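Local atomic coordinates of ribose-phosphate pyrophosphokinase (Sulfolobus solfataricus, PDB entry 4TWB), a protein that transfers the pyrophosphoryl group of ATP to ribose 5-phosphate, giving PRPP (5-phosphoribosyl 1-diphosphate) and AMP, with magnesium as cofactor. Residues M1-I12 against E48-D57; L67-R75 against H111-N119. One frame throughout, in Å; residues are numbered along the deposited sequence.

Interaction 1 of 2, residues M1-I12 against E48-D57; sequences MIIIGGSATNGI and EEVLLVQTTD
Strands 2-5 and 49-53 run side by side, parallel, in the sheet of the N-terminal domain. Ile2 N donates to Glu49 O at 2.9 Å, Leu51 N to Ile2 O, Ile4 N to Leu51 O, Val53 N to Ile4 O and Gly6 N to Val53 O. On one face Ile4 CG1, anti to the carbonyl carbon (chi1 -62°), carries CD1 to Val50 CG1 at 3.3 Å; beta-branched Ile and Val suit the extended backbone and fill this face under helix 60-76. Both strands are central in an alpha/beta fold of the phosphoribosyltransferase type, and helix 12-20 starts beside the other face, where Ile12 CG2 touches Val53 CG1 crosswise at 4.2 Å. There Met1 CE also reaches over the branch point of Leu51. The amino terminus, Met1 N, forms a salt bridge with Glu48 OE2 (3.2 Å) on that oxygen's anti lone pair. Past the strands the bent Gln54 side chain folds back against the backbone of Gly6, where a CB would run into Gln54 OE1. Gln54 OE1 accepts from Ala8 N in the carbonyl plane at 2.6 Å, and Thr55 N donates a nearly straight bond to Ala8 O (2.7 Å, 174° at the hydrogen).

Interaction 2 of 2, residues L67-R75 against H111-N119; sequences LFLIAETIR and HILSEVGVN
Glu72 OE2 is gripped twice: by Arg75 NH2 of the same helix, 2.8 Å away in a salt bridge, and by His111 ND1 of the second subunit. The other oxygen, Glu72 OE1, bonds to Thr108 of that subunit, so this carboxylate sits at the dimer interface, while Glu72 CG packs on Val116 of its own chain. The chain facing it here is the end of helix 105-114, closed by a Schellman motif: Val118 N reaches back to Leu113 O at 3.0 Å and Gly117 N to Ser114 O. Gly117, with phi at 105°, takes the left-handed C-prime position, which a glycine adopts easily. No hydrogen bond joins the two segments, and their grip is largely apolar. Ile112 CG2 stands anti to the backbone N, which points this methyl at one face of the Phe68 ring in a CH-pi contact, 3.5 Å from the centroid and 19° off the normal. Leu113 CD2 approaches the edge of the same ring and meets Leu67 CD2 at 3.6 Å, the two leucine side chains crossing at about a right angle. Small Ala71 lets the helix surface come close to the turn, its CB against Val116 CG1. Glu115 OE2 is 4.4 Å from Glu72 OE2; the like charges may repel, an effect that Arg75 and His111 of the second subunit, both bound to Glu72, would be expected to soften. Arg75 bends at chi3 (65°), bringing one guanidinium face to the Val116 carbonyl, off centre, with NH1 3.6 Å from Val116 C.

In the fold
Helix 60-76 connects the two contacts: it follows strand 49-53 in the chain and, through a beta-alpha-beta crossover, leads to the neighbouring parallel strand 81-86. Its inner side lies on the sheet of interaction 1, where Ile74 meets Ile4 and Leu52, and Leu67 packs on Leu52 and Gln54. A different side of the helix turns to the end of helix 105-114 in interaction 2. Both contacts are mainly buried, yet they differ in chemistry. Interaction 1 is held mainly by regular backbone hydrogen bonds within the sheet, with aliphatic residues on both faces. Interaction 2 joins helix to helix end by side-chain packing, and its charged margin is shared with the second subunit of the dimer.

Interaction 1 of 2, residues M1-I12 against E48-D57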
loop_
_atom_site.group_PDB
_atom_site.type_symbol
_atom_site.label_atom_id
_atom_site.label_comp_id
_atom_site.label_asym_id
_atom_site.label_seq_id
_atom_site.Cartn_x
_atom_site.Cartn_y
_atom_site.Cartn_z
ATOM N N MET A 1 -9.024 28.750 -3.007
ATOM C CA MET A 1 -9.050 27.370 -3.487
ATOM C C MET A 1 -7.852 27.047 -4.359
ATOM O O MET A 1 -7.490 27.837 -5.232
ATOM C CB MET A 1 -10.312 27.099 -4.302
ATOM C CG MET A 1 -11.539 26.818 -3.474
ATOM S SD MET A 1 -12.794 25.987 -4.469
ATOM C CE MET A 1 -12.020 24.398 -4.680
ATOM N N ILE A 2 -7.247 25.881 -4.126
ATOM C CA ILE A 2 -6.211 25.374 -5.027
ATOM C C ILE A 2 -6.326 23.871 -5.245
ATOM O O ILE A 2 -6.938 23.150 -4.453
ATOM C CB ILE A 2 -4.783 25.706 -4.552
ATOM C CG1 ILE A 2 -4.447 24.931 -3.285
ATOM C CG2 ILE A 2 -4.624 27.193 -4.313
ATOM C CD1 ILE A 2 -3.025 25.134 -2.858
ATOM N N ILE A 3 -5.730 23.415 -6.338
ATOM C CA ILE A 3 -5.758 22.014 -6.701
ATOM C C ILE A 3 -4.382 21.443 -6.447
ATOM O O ILE A 3 -3.383 21.974 -6.940
ATOM C CB ILE A 3 -6.065 21.830 -8.204
ATOM C CG1 ILE A 3 -7.496 22.259 -8.515
ATOM C CG2 ILE A 3 -5.838 20.391 -8.616
ATOM C CD1 ILE A 3 -7.757 22.387 -9.990
ATOM N N ILE A 4 -4.323 20.364 -5.677
ATOM C CA ILE A 4 -3.069 19.658 -5.500
ATOM C C ILE A 4 -3.143 18.345 -6.226
ATOM O O ILE A 4 -4.000 17.527 -5.926
ATOM C CB ILE A 4 -2.744 19.391 -4.018
ATOM C CG1 ILE A 4 -2.597 20.712 -3.257
ATOM C CG2 ILE A 4 -1.459 18.593 -3.913
ATOM C CD1 ILE A 4 -2.493 20.546 -1.775
ATOM N N GLY A 5 -2.237 18.150 -7.177
ATOM C CA GLY A 5 -2.146 16.896 -7.898
ATOM C C GLY A 5 -1.256 15.878 -7.212
ATOM O O GLY A 5 -0.056 16.103 -7.028
ATOM N N GLY A 6 -1.837 14.747 -6.837
ATOM C CA GLY A 6 -1.078 13.690 -6.197
ATOM C C GLY A 6 -0.118 12.992 -7.136
ATOM O O GLY A 6 0.208 13.498 -8.210
ATOM N N SER A 7 0.336 11.818 -6.715
ATOM C CA SER A 7 1.256 11.005 -7.498
ATOM C C SER A 7 0.569 10.267 -8.635
ATOM O O SER A 7 1.236 9.711 -9.517
ATOM C CB SER A 7 1.917 9.973 -6.592
ATOM O OG SER A 7 0.943 9.172 -5.945
ATOM N N ALA A 8 -0.762 10.240 -8.591
ATOM C CA ALA A 8 -1.566 9.522 -9.583
ATOM C C ALA A 8 -2.811 10.313 -9.990
ATOM O O ALA A 8 -3.910 10.120 -9.475
ATOM C CB ALA A 8 -1.945 8.134 -9.073
ATOM N N THR A 9 -2.605 11.235 -10.912
ATOM C CA THR A 9 -3.674 11.974 -11.539
ATOM C C THR A 9 -3.499 11.531 -12.971
ATOM O O THR A 9 -2.375 11.208 -13.377
ATOM C CB THR A 9 -3.400 13.470 -11.469
ATOM O OG1 THR A 9 -2.428 13.822 -12.463
ATOM C CG2 THR A 9 -2.868 13.841 -10.105
ATOM N N ASN A 10 -4.566 11.474 -13.755
ATOM C CA ASN A 10 -4.353 11.051 -15.139
ATOM C C ASN A 10 -4.583 12.210 -16.085
ATOM O O ASN A 10 -5.226 12.083 -17.121
ATOM C CB ASN A 10 -5.205 9.836 -15.489
ATOM C CG ASN A 10 -4.749 8.585 -14.767
ATOM O OD1 ASN A 10 -3.728 7.985 -15.118
ATOM N ND2 ASN A 10 -5.511 8.179 -13.753
ATOM N N GLY A 11 -4.036 13.354 -15.697
ATOM C CA GLY A 11 -4.261 14.595 -16.405
ATOM C C GLY A 11 -5.416 15.328 -15.763
ATOM O O GLY A 11 -5.664 16.495 -16.058
ATOM N N ILE A 12 -6.124 14.640 -14.876
ATOM C CA ILE A 12 -7.341 15.198 -14.305
ATOM C C ILE A 12 -7.088 16.463 -13.489
ATOM O O ILE A 12 -7.893 17.399 -13.525
ATOM C CB ILE A 12 -8.100 14.172 -13.446
ATOM C CG1 ILE A 12 -8.696 13.083 -14.326
ATOM C CG2 ILE A 12 -9.208 14.848 -12.668
ATOM C CD1 ILE A 12 -9.445 12.032 -13.548
ATOM N N GLU A 48 -5.777 27.824 2.721
ATOM C CA GLU A 48 -6.422 27.479 1.463
ATOM C C GLU A 48 -7.446 26.335 1.591
ATOM O O GLU A 48 -7.364 25.498 2.498
ATOM C CB GLU A 48 -5.354 27.103 0.440
ATOM C CG GLU A 48 -5.632 27.615 -0.950
ATOM C CD GLU A 48 -5.494 29.115 -1.031
ATOM O OE1 GLU A 48 -4.394 29.616 -0.686
ATOM O OE2 GLU A 48 -6.484 29.779 -1.430
ATOM N N GLU A 49 -8.425 26.321 0.685
ATOM C CA GLU A 49 -9.289 25.160 0.500
ATOM C C GLU A 49 -8.662 24.304 -0.587
ATOM O O GLU A 49 -8.346 24.790 -1.676
ATOM C CB GLU A 49 -10.690 25.586 0.082
ATOM C CG GLU A 49 -11.615 25.916 1.242
ATOM C CD GLU A 49 -12.987 26.389 0.776
ATOM O OE1 GLU A 49 -14.002 25.958 1.375
ATOM O OE2 GLU A 49 -13.045 27.190 -0.189
ATOM N N VAL A 50 -8.464 23.028 -0.301
ATOM C CA VAL A 50 -7.718 22.191 -1.228
ATOM C C VAL A 50 -8.584 21.186 -1.989
ATOM O O VAL A 50 -9.552 20.625 -1.466
ATOM C CB VAL A 50 -6.577 21.459 -0.515
ATOM C CG1 VAL A 50 -5.758 20.655 -1.513
ATOM C CG2 VAL A 50 -5.701 22.456 0.197
ATOM N N LEU A 51 -8.230 20.990 -3.250
ATOM C CA LEU A 51 -8.819 19.935 -4.051
ATOM C C LEU A 51 -7.696 18.984 -4.398
ATOM O O LEU A 51 -6.891 19.272 -5.287
ATOM C CB LEU A 51 -9.436 20.494 -5.333
ATOM C CG LEU A 51 -10.642 21.424 -5.196
ATOM C CD1 LEU A 51 -11.224 21.741 -6.567
ATOM C CD2 LEU A 51 -11.699 20.815 -4.284
ATOM N N LEU A 52 -7.639 17.864 -3.681
ATOM C CA LEU A 52 -6.618 16.858 -3.912
ATOM C C LEU A 52 -7.101 15.900 -4.998
ATOM O O LEU A 52 -8.186 15.332 -4.892
ATOM C CB LEU A 52 -6.371 16.083 -2.621
ATOM C CG LEU A 52 -5.028 15.377 -2.390
ATOM C CD1 LEU A 52 -5.303 14.049 -1.690
ATOM C CD2 LEU A 52 -4.235 15.164 -3.665
ATOM N N VAL A 53 -6.306 15.730 -6.044
ATOM C CA VAL A 53 -6.567 14.704 -7.034
ATOM C C VAL A 53 -5.598 13.530 -6.884
ATOM O O VAL A 53 -4.408 13.667 -7.156
ATOM C CB VAL A 53 -6.446 15.265 -8.446
ATOM C CG1 VAL A 53 -6.627 14.141 -9.471
ATOM C CG2 VAL A 53 -7.477 16.365 -8.659
ATOM N N GLN A 54 -6.123 12.391 -6.432
ATOM C CA GLN A 54 -5.363 11.148 -6.296
ATOM C C GLN A 54 -6.242 9.990 -6.706
ATOM O O GLN A 54 -7.192 9.665 -6.005
ATOM C CB GLN A 54 -4.940 10.899 -4.841
ATOM C CG GLN A 54 -3.471 11.096 -4.561
ATOM C CD GLN A 54 -2.583 10.125 -5.308
ATOM O OE1 GLN A 54 -1.989 10.472 -6.320
ATOM N NE2 GLN A 54 -2.487 8.909 -4.811
ATOM N N THR A 55 -5.939 9.351 -7.824
ATOM C CA THR A 55 -6.668 8.145 -8.167
ATOM C C THR A 55 -5.930 6.987 -7.539
ATOM O O THR A 55 -4.763 7.119 -7.200
ATOM C CB THR A 55 -6.792 7.941 -9.680
ATOM O OG1 THR A 55 -7.833 6.995 -9.942
ATOM C CG2 THR A 55 -5.504 7.426 -10.259
ATOM N N THR A 56 -6.604 5.857 -7.369
ATOM C CA THR A 56 -5.978 4.722 -6.713
ATOM C C THR A 56 -5.992 3.465 -7.571
ATOM O O THR A 56 -6.138 2.358 -7.052
ATOM C CB THR A 56 -6.583 4.448 -5.315
ATOM O OG1 THR A 56 -7.959 4.073 -5.441
ATOM C CG2 THR A 56 -6.473 5.690 -4.436
ATOM N N ASP A 57 -5.822 3.639 -8.882
ATOM C CA ASP A 57 -5.589 2.507 -9.783
ATOM C C ASP A 57 -4.250 1.808 -9.485
ATOM O O ASP A 57 -3.523 2.218 -8.581
ATOM C CB ASP A 57 -5.662 2.940 -11.256
ATOM C CG ASP A 57 -4.628 3.986 -11.622
ATOM O OD1 ASP A 57 -4.275 4.082 -12.819
ATOM O OD2 ASP A 57 -4.167 4.716 -10.727
#

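Interaction 2 of 2, residues L67-R75 against H111-N119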
loop_
_atom_site.group_PDB
_atom_site.type_symbol
_atom_site.label_atom_id
_atom_site.label_comp_id
_atom_site.label_asym_id
_atom_site.label_seq_id
_atom_site.Cartn_x
_atom_site.Cartn_y
_atom_site.Cartn_z
ATOM N N LEU A 67 -1.937 8.405 -0.853
ATOM C CA LEU A 67 -3.097 9.242 -0.567
ATOM C C LEU A 67 -3.150 9.588 0.911
ATOM O O LEU A 67 -3.277 10.758 1.260
ATOM C CB LEU A 67 -4.401 8.568 -1.028
ATOM C CG LEU A 67 -5.740 9.199 -0.629
ATOM C CD1 LEU A 67 -5.905 10.581 -1.210
ATOM C CD2 LEU A 67 -6.874 8.316 -1.070
ATOM N N PHE A 68 -3.046 8.576 1.772
ATOM C CA PHE A 68 -3.054 8.794 3.220
ATOM C C PHE A 68 -1.986 9.796 3.642
ATOM O O PHE A 68 -2.261 10.703 4.429
ATOM C CB PHE A 68 -2.822 7.501 3.993
ATOM C CG PHE A 68 -3.766 6.406 3.644
ATOM C CD1 PHE A 68 -5.052 6.681 3.244
ATOM C CD2 PHE A 68 -3.365 5.087 3.743
ATOM C CE1 PHE A 68 -5.927 5.664 2.933
ATOM C CE2 PHE A 68 -4.230 4.065 3.433
ATOM C CZ PHE A 68 -5.521 4.357 3.026
ATOM N N LEU A 69 -0.769 9.621 3.126
ATOM C CA LEU A 69 0.360 10.477 3.499
ATOM C C LEU A 69 0.161 11.921 3.054
ATOM O O LEU A 69 0.368 12.853 3.843
ATOM C CB LEU A 69 1.642 9.960 2.875
ATOM C CG LEU A 69 2.104 8.594 3.351
ATOM C CD1 LEU A 69 3.455 8.267 2.721
ATOM C CD2 LEU A 69 2.174 8.573 4.873
ATOM N N ILE A 70 -0.210 12.096 1.785
ATOM C CA ILE A 70 -0.467 13.412 1.228
ATOM C C ILE A 70 -1.597 14.106 1.997
ATOM O O ILE A 70 -1.518 15.294 2.314
ATOM C CB ILE A 70 -0.849 13.323 -0.251
ATOM C CG1 ILE A 70 0.328 12.794 -1.069
ATOM C CG2 ILE A 70 -1.313 14.688 -0.773
ATOM C CD1 ILE A 70 -0.031 12.385 -2.476
ATOM N N ALA A 71 -2.645 13.356 2.310
ATOM C CA ALA A 71 -3.782 13.922 3.010
ATOM C C ALA A 71 -3.394 14.512 4.364
ATOM O O ALA A 71 -3.675 15.677 4.633
ATOM C CB ALA A 71 -4.859 12.885 3.175
ATOM N N GLU A 72 -2.753 13.719 5.218
ATOM C CA GLU A 72 -2.311 14.222 6.524
ATOM C C GLU A 72 -1.358 15.410 6.407
ATOM O O GLU A 72 -1.504 16.392 7.124
ATOM C CB GLU A 72 -1.693 13.120 7.384
ATOM C CG GLU A 72 -2.658 12.556 8.416
ATOM C CD GLU A 72 -1.961 12.120 9.686
ATOM O OE1 GLU A 72 -0.717 11.990 9.668
ATOM O OE2 GLU A 72 -2.654 11.915 10.708
ATOM N N THR A 73 -0.392 15.321 5.502
ATOM C CA THR A 73 0.502 16.441 5.240
ATOM C C THR A 73 -0.264 17.736 4.949
ATOM O O THR A 73 0.058 18.793 5.494
ATOM C CB THR A 73 1.427 16.143 4.046
ATOM O OG1 THR A 73 2.121 14.904 4.264
ATOM C CG2 THR A 73 2.431 17.270 3.851
ATOM N N ILE A 74 -1.273 17.645 4.085
ATOM C CA ILE A 74 -2.094 18.801 3.722
ATOM C C ILE A 74 -2.828 19.369 4.927
ATOM O O ILE A 74 -2.847 20.576 5.117
ATOM C CB ILE A 74 -3.097 18.474 2.583
ATOM C CG1 ILE A 74 -2.371 18.404 1.235
ATOM C CG2 ILE A 74 -4.194 19.519 2.516
ATOM C CD1 ILE A 74 -3.108 17.582 0.185
ATOM N N ARG A 75 -3.434 18.507 5.738
ATOM C CA ARG A 75 -4.121 18.978 6.934
ATOM C C ARG A 75 -3.112 19.589 7.906
ATOM O O ARG A 75 -3.397 20.591 8.567
ATOM C CB ARG A 75 -4.905 17.844 7.605
ATOM C CG ARG A 75 -5.586 18.267 8.900
ATOM C CD ARG A 75 -6.090 17.067 9.684
ATOM N NE ARG A 75 -4.994 16.213 10.139
ATOM C CZ ARG A 75 -5.153 14.982 10.623
ATOM N NH1 ARG A 75 -6.373 14.453 10.716
ATOM N NH2 ARG A 75 -4.090 14.281 11.013
ATOM N N HIS A 111 -12.866 4.674 6.504
ATOM C CA HIS A 111 -12.619 5.138 7.860
ATOM C C HIS A 111 -11.258 5.810 7.941
ATOM O O HIS A 111 -11.105 6.839 8.584
ATOM C CB HIS A 111 -12.728 3.985 8.856
ATOM C CG HIS A 111 -14.141 3.599 9.179
ATOM N ND1 HIS A 111 -14.488 2.344 9.633
ATOM C CD2 HIS A 111 -15.298 4.304 9.103
ATOM C CE1 HIS A 111 -15.796 2.295 9.831
ATOM N NE2 HIS A 111 -16.311 3.470 9.515
ATOM N N ILE A 112 -10.272 5.228 7.272
ATOM C CA ILE A 112 -8.928 5.785 7.263
ATOM C C ILE A 112 -8.877 7.173 6.655
ATOM O O ILE A 112 -8.063 7.988 7.074
ATOM C CB ILE A 112 -7.937 4.885 6.490
ATOM C CG1 ILE A 112 -7.613 3.625 7.301
ATOM C CG2 ILE A 112 -6.652 5.643 6.150
ATOM C CD1 ILE A 112 -6.534 2.759 6.689
ATOM N N LEU A 113 -9.717 7.435 5.654
ATOM C CA LEU A 113 -9.731 8.742 4.993
ATOM C C LEU A 113 -10.335 9.851 5.855
ATOM O O LEU A 113 -9.981 11.013 5.689
ATOM C CB LEU A 113 -10.477 8.676 3.663
ATOM C CG LEU A 113 -9.786 7.981 2.493
ATOM C CD1 LEU A 113 -10.781 7.749 1.364
ATOM C CD2 LEU A 113 -8.624 8.809 1.993
ATOM N N SER A 114 -11.262 9.502 6.747
ATOM C CA SER A 114 -11.858 10.480 7.667
ATOM C C SER A 114 -10.813 10.926 8.686
ATOM O O SER A 114 -10.488 12.114 8.776
ATOM C CB SER A 114 -13.083 9.906 8.391
ATOM O OG SER A 114 -14.099 9.500 7.490
ATOM N N GLU A 115 -10.314 9.964 9.468
ATOM C CA GLU A 115 -9.033 10.103 10.152
ATOM C C GLU A 115 -8.111 10.455 9.001
ATOM O O GLU A 115 -8.412 10.098 7.872
ATOM C CB GLU A 115 -8.652 8.759 10.772
ATOM C CG GLU A 115 -7.185 8.600 11.157
ATOM C CD GLU A 115 -6.861 9.209 12.513
ATOM O OE1 GLU A 115 -7.810 9.445 13.300
ATOM O OE2 GLU A 115 -5.659 9.447 12.788
ATOM N N VAL A 116 -7.021 11.167 9.234
ATOM C CA VAL A 116 -6.144 11.552 8.115
ATOM C C VAL A 116 -6.550 12.881 7.490
ATOM O O VAL A 116 -5.729 13.546 6.854
ATOM C CB VAL A 116 -6.032 10.449 7.019
ATOM C CG1 VAL A 116 -6.003 11.050 5.634
ATOM C CG2 VAL A 116 -4.810 9.578 7.228
ATOM N N GLY A 117 -7.814 13.263 7.668
ATOM C CA GLY A 117 -8.247 14.638 7.432
ATOM C C GLY A 117 -9.047 15.007 6.184
ATOM O O GLY A 117 -9.209 16.195 5.892
ATOM N N VAL A 118 -9.541 14.017 5.440
ATOM C CA VAL A 118 -10.374 14.301 4.270
ATOM C C VAL A 118 -11.780 14.730 4.705
ATOM O O VAL A 118 -12.477 14.015 5.436
ATOM C CB VAL A 118 -10.463 13.092 3.316
ATOM C CG1 VAL A 118 -11.366 13.414 2.163
ATOM C CG2 VAL A 118 -9.091 12.711 2.804
ATOM N N ASN A 119 -12.190 15.908 4.253
ATOM C CA ASN A 119 -13.489 16.454 4.623
ATOM C C ASN A 119 -14.562 16.013 3.643
ATOM O O ASN A 119 -15.648 15.565 4.026
ATOM C CB ASN A 119 -13.436 17.982 4.644
ATOM C CG ASN A 119 -12.520 18.520 5.721
ATOM O OD1 ASN A 119 -11.541 19.221 5.440
ATOM N ND2 ASN A 119 -12.827 18.186 6.964
#